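Local coordinates for putative sugar binding protein (PDB 6GT9) that binds galactose and probably glucose, probably as the sugar-binding component of a three-component sensing system for galactan utilization, at residues Ser221-Ile226 and Asp247-Thr252. Numbering follows the deposited sequence.
With GAL (beta-D-galactopyranose), chain E.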
loop_
_atom_site.group_PDB
_atom_site.type_symbol
_atom_site.label_atom_id
_atom_site.label_comp_id
_atom_site.label_asym_id
_atom_site.label_seq_id
_atom_site.Cartn_x
_atom_site.Cartn_y
_atom_site.Cartn_z
ATOM N N SER A 221 -5.840 2.902 0.220
ATOM C CA SER A 221 -5.148 1.992 -0.680
ATOM C C SER A 221 -5.497 2.378 -2.110
ATOM O O SER A 221 -6.357 3.228 -2.351
ATOM C CB SER A 221 -5.485 0.527 -0.363
ATOM O OG SER A 221 -6.834 0.207 -0.673
ATOM N N ALA A 222 -4.833 1.727 -3.071
ATOM C CA ALA A 222 -4.675 2.313 -4.402
ATOM C C ALA A 222 -5.975 2.440 -5.190
ATOM O O ALA A 222 -6.047 3.285 -6.090
ATOM C CB ALA A 222 -3.673 1.502 -5.218
ATOM N N LEU A 223 -6.993 1.632 -4.891
ATOM C CA LEU A 223 -8.236 1.633 -5.658
ATOM C C LEU A 223 -9.405 2.259 -4.906
ATOM O O LEU A 223 -10.502 2.375 -5.469
ATOM C CB LEU A 223 -8.588 0.194 -6.073
ATOM C CG LEU A 223 -7.479 -0.493 -6.874
ATOM C CD1 LEU A 223 -7.748 -1.988 -7.058
ATOM C CD2 LEU A 223 -7.279 0.194 -8.223
ATOM N N ASP A 224 -9.203 2.664 -3.652
ATOM C CA ASP A 224 -10.316 3.118 -2.828
ATOM C C ASP A 224 -10.939 4.396 -3.378
ATOM O O ASP A 224 -12.165 4.483 -3.542
ATOM C CB ASP A 224 -9.839 3.331 -1.396
ATOM C CG ASP A 224 -9.416 2.053 -0.741
ATOM O OD1 ASP A 224 -10.010 1.005 -1.065
ATOM O OD2 ASP A 224 -8.508 2.095 0.112
ATOM N N ALA A 225 -10.114 5.412 -3.643
ATOM C CA ALA A 225 -10.664 6.691 -4.097
ATOM C C ALA A 225 -11.272 6.565 -5.487
ATOM O O ALA A 225 -12.185 7.321 -5.844
ATOM C CB ALA A 225 -9.578 7.762 -4.074
ATOM N N ILE A 226 -10.795 5.604 -6.276
ATOM C CA ILE A 226 -11.436 5.309 -7.549
ATOM C C ILE A 226 -12.845 4.781 -7.323
ATOM O O ILE A 226 -13.795 5.200 -7.998
ATOM C CB ILE A 226 -10.573 4.320 -8.352
ATOM C CG1 ILE A 226 -9.290 5.010 -8.814
ATOM C CG2 ILE A 226 -11.369 3.741 -9.536
ATOM C CD1 ILE A 226 -8.197 4.029 -9.217
ATOM N N ASP A 247 -2.007 6.734 -3.942
ATOM C CA ASP A 247 -1.313 6.291 -5.148
ATOM C C ASP A 247 -1.781 7.019 -6.396
ATOM O O ASP A 247 -2.671 7.881 -6.343
ATOM C CB ASP A 247 -1.444 4.773 -5.313
ATOM C CG ASP A 247 -0.984 4.040 -4.082
ATOM O OD1 ASP A 247 0.192 4.193 -3.686
ATOM O OD2 ASP A 247 -1.819 3.362 -3.470
ATOM N N THR A 248 -1.148 6.700 -7.520
ATOM C CA THR A 248 -1.252 7.505 -8.724
ATOM C C THR A 248 -1.538 6.631 -9.927
ATOM O O THR A 248 -1.033 6.873 -11.027
ATOM C CB THR A 248 0.022 8.325 -8.944
ATOM O OG1 THR A 248 1.153 7.446 -8.990
ATOM C CG2 THR A 248 0.225 9.341 -7.816
ATOM N N LEU A 249 -2.367 5.603 -9.742
ATOM C CA LEU A 249 -2.816 4.808 -10.869
ATOM C C LEU A 249 -3.532 5.707 -11.874
ATOM O O LEU A 249 -4.100 6.740 -11.495
ATOM C CB LEU A 249 -3.743 3.683 -10.401
ATOM C CG LEU A 249 -3.043 2.640 -9.515
ATOM C CD1 LEU A 249 -4.026 1.628 -8.973
ATOM C CD2 LEU A 249 -1.909 1.951 -10.274
ATOM N N PRO A 250 -3.513 5.339 -13.159
ATOM C CA PRO A 250 -4.111 6.202 -14.198
ATOM C C PRO A 250 -5.515 6.708 -13.898
ATOM O O PRO A 250 -5.784 7.892 -14.140
ATOM C CB PRO A 250 -4.102 5.292 -15.432
ATOM C CG PRO A 250 -2.895 4.420 -15.225
ATOM C CD PRO A 250 -2.799 4.183 -13.736
ATOM N N GLU A 251 -6.419 5.857 -13.388
ATOM C CA GLU A 251 -7.785 6.311 -13.110
ATOM C C GLU A 251 -7.805 7.379 -12.025
ATOM O O GLU A 251 -8.616 8.313 -12.081
ATOM C CB GLU A 251 -8.680 5.142 -12.695
ATOM C CG GLU A 251 -8.874 4.056 -13.733
ATOM C CD GLU A 251 -9.368 2.750 -13.119
ATOM O OE1 GLU A 251 -10.585 2.476 -13.189
ATOM O OE2 GLU A 251 -8.534 2.002 -12.553
ATOM N N THR A 252 -6.928 7.253 -11.022
ATOM C CA THR A 252 -6.815 8.289 -9.998
ATOM C C THR A 252 -6.397 9.616 -10.613
ATOM O O THR A 252 -7.015 10.656 -10.350
ATOM C CB THR A 252 -5.816 7.869 -8.918
ATOM O OG1 THR A 252 -6.335 6.756 -8.187
ATOM C CG2 THR A 252 -5.548 9.032 -7.952
HETATM C C1 GAL E . -1.522 0.440 -2.011
HETATM C C2 GAL E . -0.742 -0.420 -1.037
HETATM C C3 GAL E . -0.554 -1.851 -1.572
HETATM C C4 GAL E . -1.904 -2.466 -1.901
HETATM C C5 GAL E . -2.701 -1.546 -2.809
HETATM C C6 GAL E . -4.138 -2.029 -3.023
HETATM O O1 GAL E . -1.695 1.735 -1.470
HETATM O O2 GAL E . 0.560 0.132 -0.794
HETATM O O3 GAL E . 0.005 -2.657 -0.579
HETATM O O4 GAL E . -2.645 -2.711 -0.702
HETATM O O5 GAL E . -2.804 -0.162 -2.280
HETATM O O6 GAL E . -4.724 -1.389 -4.136
HETATM O O HOH W 1 -4.409 5.222 -7.148
HETATM O O HOH W 2 -7.620 5.454 -5.941
#
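Ala222 and Asp247 meet at the sugar, where two neighbouring strand-loop-helix units of a periplasmic-binding-protein lobe, with parallel strands 216-219 and 242-246, bring their loops together. The methyl CB of Ala222 lies 3.2 Å from Asp247 OD2, and both residues grip galactose: Ala222 N donates to the ring oxygen O5 (2.9 Å), while the anomeric hydroxyl O1 donates a hydrogen bond to Asp247 OD2 (2.6 Å). The other oxygen, Asp247 OD1, is held by Gln267, itself a galactose-binding residue, which should fix the turn of the carboxylate.

Behind the sugar, Leu249 reaches across with one branch: its CD1 packs on Leu223 CD2 at 3.6 Å and also touches the Ala222 methyl. Farther along, Ile226 has CG1 anti to its carbonyl carbon (chi1 -69°), and an extended chi2 puts CD1 against Glu251 CB at 3.7 Å, the two side chains crossing at about a right angle; CD1 and CG1 also lie against Thr252 OG1, CD1 at 3.5 Å. The Glu251 carboxylate itself turns to Arg197 in a salt bridge. An alanine in place of Ile226 is likely to leave Glu251 CB and Thr252 OG1 without the isoleucine's cover.

No direct hydrogen bond joins the segments; two waters do the bridging. Both donate to Ala222 O, and Thr252 OG1 completes the link, donating to one water at 2.7 Å and accepting at 2.9 Å from the other, which also takes the N-H of Ile226.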